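Local atomic coordinates of probable oxidoreductase (Mycobacterium abscessus, PDB entry 4EYE), a protein that is probably an oxidoreductase of the zinc-binding dehydrogenase and quinone oxidoreductase family. Residues V219-D233 and A243-V256. Numbering follows the deposited sequence.
Sequences VREATGGAGVDMVVD and AVRTLASEGRLLVV
Val231 and Leu253 sit side by side on neighbouring parallel strands, CG1 of Val231 3.9 Å from CD1 of Leu253. Strands 228-233 and 251-255 are the fourth and fifth of the six-stranded parallel sheet, in the order 3-2-1-4-5-6 of a Rossmann fold. In this family such a domain typically binds a nicotinamide dinucleotide. Regular parallel bonds join residues 230-233 to strand 251-255, among them Val231 N to Arg252 O and Leu254 N to Val231 O. Before the corner at Asp229, Val228 N bonds Thr246 O and Ala248 N bonds Val228 O. Val231 CG2 lies 3.7 Å from Leu247 CD2 and 3.6 Å from Thr246 OG1. Thr246 OG1 donates to Ala243 O, 2.7 Å away and in the carbonyl plane of Ala243, helped by a chi1 of 70° that sets it between the backbone N and the carbonyl carbon. Leu164 of strand 162-165 also touches Val231 and Thr246. On the other face, Met230 runs extended until chi3, -64°, where it bends. Met230 CE then lies over one face of the Arg252 guanidinium, 3.6 Å from Arg252 CZ. Asp229 O takes two bonds from opposite sides of its plane, from Arg252 N and Arg252 NH1. Arg252 NH2 forms a salt bridge with Glu161 and bonds Gly155 O, which further fixes the guanidinium. At the helix 215-222 end, Arg220 NE donates to Arg245 O, 3.1 Å, nearly in the guanidinium plane.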
loop_
_atom_site.group_PDB
_atom_site.type_symbol
_atom_site.label_atom_id
_atom_site.label_comp_id
_atom_site.label_asym_id
_atom_site.label_seq_id
_atom_site.Cartn_x
_atom_site.Cartn_y
_atom_site.Cartn_z
ATOM N N VAL A 219 14.877 21.015 -2.049
ATOM C CA VAL A 219 15.333 19.673 -1.663
ATOM C C VAL A 219 16.859 19.650 -1.682
ATOM O O VAL A 219 17.491 19.231 -0.716
ATOM C CB VAL A 219 14.738 18.551 -2.555
ATOM C CG1 VAL A 219 15.437 17.213 -2.313
ATOM C CG2 VAL A 219 13.255 18.415 -2.272
ATOM N N ARG A 220 17.442 20.112 -2.781
ATOM C CA ARG A 220 18.895 20.187 -2.878
ATOM C C ARG A 220 19.538 20.951 -1.730
ATOM O O ARG A 220 20.535 20.501 -1.159
ATOM C CB ARG A 220 19.310 20.861 -4.169
ATOM C CG ARG A 220 19.355 19.939 -5.358
ATOM C CD ARG A 220 20.611 20.210 -6.179
ATOM N NE ARG A 220 20.793 19.052 -7.013
ATOM C CZ ARG A 220 21.714 18.111 -6.866
ATOM N NH1 ARG A 220 22.682 18.185 -5.950
ATOM N NH2 ARG A 220 21.664 17.081 -7.690
ATOM N N GLU A 221 18.980 22.115 -1.413
ATOM C CA GLU A 221 19.549 22.973 -0.368
ATOM C C GLU A 221 19.473 22.289 0.999
ATOM O O GLU A 221 20.397 22.392 1.795
ATOM C CB GLU A 221 18.850 24.354 -0.331
ATOM C CG GLU A 221 19.827 25.528 -0.310
ATOM C CD GLU A 221 19.446 26.615 -1.298
ATOM O OE1 GLU A 221 20.282 26.932 -2.167
ATOM O OE2 GLU A 221 18.308 27.132 -1.234
ATOM N N ALA A 222 18.372 21.577 1.246
ATOM C CA ALA A 222 18.219 20.787 2.467
ATOM C C ALA A 222 19.288 19.680 2.608
ATOM O O ALA A 222 19.547 19.225 3.721
ATOM C CB ALA A 222 16.810 20.202 2.572
ATOM N N THR A 223 19.927 19.284 1.512
ATOM C CA THR A 223 21.000 18.288 1.573
ATOM C C THR A 223 22.381 18.921 1.443
ATOM O O THR A 223 23.372 18.217 1.195
ATOM C CB THR A 223 20.860 17.217 0.478
ATOM O OG1 THR A 223 20.972 17.818 -0.818
ATOM C CG2 THR A 223 19.497 16.467 0.608
ATOM N N GLY A 224 22.458 20.242 1.640
ATOM C CA GLY A 224 23.713 20.944 1.492
ATOM C C GLY A 224 24.247 20.893 0.079
ATOM O O GLY A 224 25.460 20.827 -0.116
ATOM N N GLY A 225 23.340 20.897 -0.908
ATOM C CA GLY A 225 23.711 20.863 -2.328
ATOM C C GLY A 225 24.122 19.522 -2.931
ATOM O O GLY A 225 24.395 19.447 -4.121
ATOM N N ALA A 226 24.196 18.470 -2.134
ATOM C CA ALA A 226 24.671 17.151 -2.633
ATOM C C ALA A 226 23.574 16.369 -3.341
ATOM O O ALA A 226 23.849 15.465 -4.148
ATOM C CB ALA A 226 25.204 16.323 -1.484
ATOM N N GLY A 227 22.322 16.701 -3.035
ATOM C CA GLY A 227 21.203 15.963 -3.605
ATOM C C GLY A 227 20.822 14.749 -2.772
ATOM O O GLY A 227 21.491 14.399 -1.795
ATOM N N VAL A 228 19.733 14.090 -3.143
ATOM C CA VAL A 228 19.331 12.909 -2.379
ATOM C C VAL A 228 19.875 11.660 -3.018
ATOM O O VAL A 228 20.121 11.626 -4.215
ATOM C CB VAL A 228 17.811 12.806 -2.227
ATOM C CG1 VAL A 228 17.318 14.047 -1.497
ATOM C CG2 VAL A 228 17.141 12.647 -3.590
ATOM N N ASP A 229 20.006 10.611 -2.224
ATOM C CA ASP A 229 20.505 9.337 -2.733
ATOM C C ASP A 229 19.460 8.543 -3.461
ATOM O O ASP A 229 19.781 7.784 -4.373
ATOM C CB ASP A 229 21.027 8.525 -1.586
ATOM C CG ASP A 229 22.151 9.235 -0.878
ATOM O OD1 ASP A 229 23.169 9.491 -1.550
ATOM O OD2 ASP A 229 22.017 9.498 0.321
ATOM N N MET A 230 18.215 8.736 -3.048
ATOM C CA MET A 230 17.090 8.003 -3.571
ATOM C C MET A 230 15.839 8.840 -3.562
ATOM O O MET A 230 15.590 9.609 -2.637
ATOM C CB MET A 230 16.851 6.736 -2.723
ATOM C CG MET A 230 15.711 5.847 -3.237
ATOM S SD MET A 230 15.555 4.364 -2.203
ATOM C CE MET A 230 17.137 3.581 -2.535
ATOM N N VAL A 231 15.031 8.663 -4.594
ATOM C CA VAL A 231 13.746 9.299 -4.671
ATOM C C VAL A 231 12.710 8.190 -4.780
ATOM O O VAL A 231 12.886 7.249 -5.565
ATOM C CB VAL A 231 13.651 10.266 -5.887
ATOM C CG1 VAL A 231 12.205 10.661 -6.134
ATOM C CG2 VAL A 231 14.557 11.481 -5.721
ATOM N N VAL A 232 11.628 8.294 -4.010
ATOM C CA VAL A 232 10.449 7.441 -4.176
ATOM C C VAL A 232 9.341 8.249 -4.811
ATOM O O VAL A 232 8.900 9.284 -4.279
ATOM C CB VAL A 232 9.991 6.822 -2.843
ATOM C CG1 VAL A 232 8.660 6.046 -3.024
ATOM C CG2 VAL A 232 11.093 5.899 -2.299
ATOM N N ASP A 233 8.906 7.799 -5.972
ATOM C CA ASP A 233 7.911 8.532 -6.751
ATOM C C ASP A 233 6.686 7.685 -7.064
ATOM O O ASP A 233 6.734 6.872 -7.987
ATOM C CB ASP A 233 8.535 9.015 -8.063
ATOM C CG ASP A 233 7.552 9.822 -8.896
ATOM O OD1 ASP A 233 6.483 10.226 -8.361
ATOM O OD2 ASP A 233 7.845 10.034 -10.091
ATOM N N ALA A 243 12.018 15.897 -10.121
ATOM C CA ALA A 243 12.494 14.886 -9.172
ATOM C C ALA A 243 13.917 14.474 -9.497
ATOM O O ALA A 243 14.744 14.408 -8.622
ATOM C CB ALA A 243 11.600 13.663 -9.188
ATOM N N VAL A 244 14.161 14.174 -10.765
ATOM C CA VAL A 244 15.482 13.782 -11.234
ATOM C C VAL A 244 16.520 14.818 -10.840
ATOM O O VAL A 244 17.605 14.463 -10.375
ATOM C CB VAL A 244 15.454 13.528 -12.759
ATOM C CG1 VAL A 244 16.840 13.181 -13.301
ATOM C CG2 VAL A 244 14.484 12.406 -13.074
ATOM N N ARG A 245 16.163 16.099 -10.936
ATOM C CA ARG A 245 17.065 17.197 -10.567
ATOM C C ARG A 245 17.531 17.172 -9.123
ATOM O O ARG A 245 18.546 17.791 -8.781
ATOM C CB ARG A 245 16.413 18.580 -10.840
ATOM C CG ARG A 245 16.749 19.181 -12.205
ATOM C CD ARG A 245 15.820 20.326 -12.632
ATOM N NE ARG A 245 16.018 21.562 -11.884
ATOM C CZ ARG A 245 15.117 22.131 -11.076
ATOM N NH1 ARG A 245 15.425 23.271 -10.458
ATOM N NH2 ARG A 245 13.908 21.595 -10.889
ATOM N N THR A 246 16.789 16.495 -8.247
ATOM C CA THR A 246 17.198 16.463 -6.839
ATOM C C THR A 246 18.262 15.380 -6.564
ATOM O O THR A 246 18.770 15.282 -5.455
ATOM C CB THR A 246 15.973 16.258 -5.900
ATOM O OG1 THR A 246 15.471 14.933 -6.052
ATOM C CG2 THR A 246 14.845 17.284 -6.207
ATOM N N LEU A 247 18.589 14.565 -7.559
ATOM C CA LEU A 247 19.380 13.348 -7.301
ATOM C C LEU A 247 20.866 13.621 -7.177
ATOM O O LEU A 247 21.425 14.420 -7.937
ATOM C CB LEU A 247 19.171 12.327 -8.404
ATOM C CG LEU A 247 17.862 11.563 -8.353
ATOM C CD1 LEU A 247 17.696 10.837 -9.690
ATOM C CD2 LEU A 247 17.844 10.601 -7.169
ATOM N N ALA A 248 21.499 12.954 -6.216
ATOM C CA ALA A 248 22.953 12.974 -6.096
ATOM C C ALA A 248 23.542 12.195 -7.240
ATOM O O ALA A 248 22.828 11.472 -7.973
ATOM C CB ALA A 248 23.389 12.353 -4.782
ATOM N N SER A 249 24.862 12.305 -7.361
ATOM C CA SER A 249 25.615 11.394 -8.199
ATOM C C SER A 249 25.329 9.959 -7.791
ATOM O O SER A 249 25.353 9.638 -6.626
ATOM C CB SER A 249 27.127 11.665 -8.089
ATOM O OG SER A 249 27.849 10.598 -8.692
ATOM N N GLU A 250 25.077 9.108 -8.778
ATOM C CA GLU A 250 24.758 7.718 -8.575
ATOM C C GLU A 250 23.469 7.525 -7.752
ATOM O O GLU A 250 23.231 6.443 -7.245
ATOM C CB GLU A 250 25.923 6.949 -7.967
ATOM C CG GLU A 250 27.218 7.024 -8.774
ATOM C CD GLU A 250 28.326 6.233 -8.099
ATOM O OE1 GLU A 250 28.978 6.764 -7.199
ATOM O OE2 GLU A 250 28.561 5.078 -8.459
ATOM N N GLY A 251 22.631 8.550 -7.667
ATOM C CA GLY A 251 21.348 8.418 -6.992
ATOM C C GLY A 251 20.359 7.583 -7.795
ATOM O O GLY A 251 20.581 7.282 -8.967
ATOM N N ARG A 252 19.264 7.177 -7.163
ATOM C CA ARG A 252 18.311 6.399 -7.876
ATOM C C ARG A 252 16.890 6.783 -7.578
ATOM O O ARG A 252 16.544 7.186 -6.472
ATOM C CB ARG A 252 18.580 4.912 -7.706
ATOM C CG ARG A 252 18.754 4.464 -6.286
ATOM C CD ARG A 252 20.189 4.356 -5.847
ATOM N NE ARG A 252 20.268 3.516 -4.662
ATOM C CZ ARG A 252 20.641 3.888 -3.449
ATOM N NH1 ARG A 252 20.974 5.131 -3.178
ATOM N NH2 ARG A 252 20.662 3.000 -2.476
ATOM N N LEU A 253 16.081 6.724 -8.615
ATOM C CA LEU A 253 14.708 7.123 -8.518
ATOM C C LEU A 253 13.853 5.889 -8.730
ATOM O O LEU A 253 13.956 5.251 -9.769
ATOM C CB LEU A 253 14.411 8.184 -9.583
ATOM C CG LEU A 253 12.995 8.753 -9.463
ATOM C CD1 LEU A 253 13.064 10.213 -9.874
ATOM C CD2 LEU A 253 11.991 7.964 -10.265
ATOM N N LEU A 254 13.053 5.544 -7.733
ATOM C CA LEU A 254 12.129 4.430 -7.830
ATOM C C LEU A 254 10.765 4.916 -8.248
ATOM O O LEU A 254 10.162 5.786 -7.614
ATOM C CB LEU A 254 12.012 3.678 -6.511
ATOM C CG LEU A 254 13.324 3.343 -5.764
ATOM C CD1 LEU A 254 13.120 2.201 -4.761
ATOM C CD2 LEU A 254 14.536 3.075 -6.641
ATOM N N VAL A 255 10.276 4.348 -9.330
ATOM C CA VAL A 255 8.928 4.633 -9.776
ATOM C C VAL A 255 8.062 3.501 -9.317
ATOM O O VAL A 255 8.270 2.378 -9.739
ATOM C CB VAL A 255 8.860 4.788 -11.309
ATOM C CG1 VAL A 255 7.393 4.912 -11.750
ATOM C CG2 VAL A 255 9.678 6.024 -11.721
ATOM N N VAL A 256 7.108 3.808 -8.445
ATOM C CA VAL A 256 6.325 2.794 -7.775
ATOM C C VAL A 256 4.851 2.876 -8.156
ATOM O O VAL A 256 4.245 3.932 -7.978
ATOM C CB VAL A 256 6.465 2.954 -6.262
ATOM C CG1 VAL A 256 5.679 1.868 -5.557
ATOM C CG2 VAL A 256 7.947 2.933 -5.897
HETATM O O HOH W 1 26.010 14.057 -5.682
#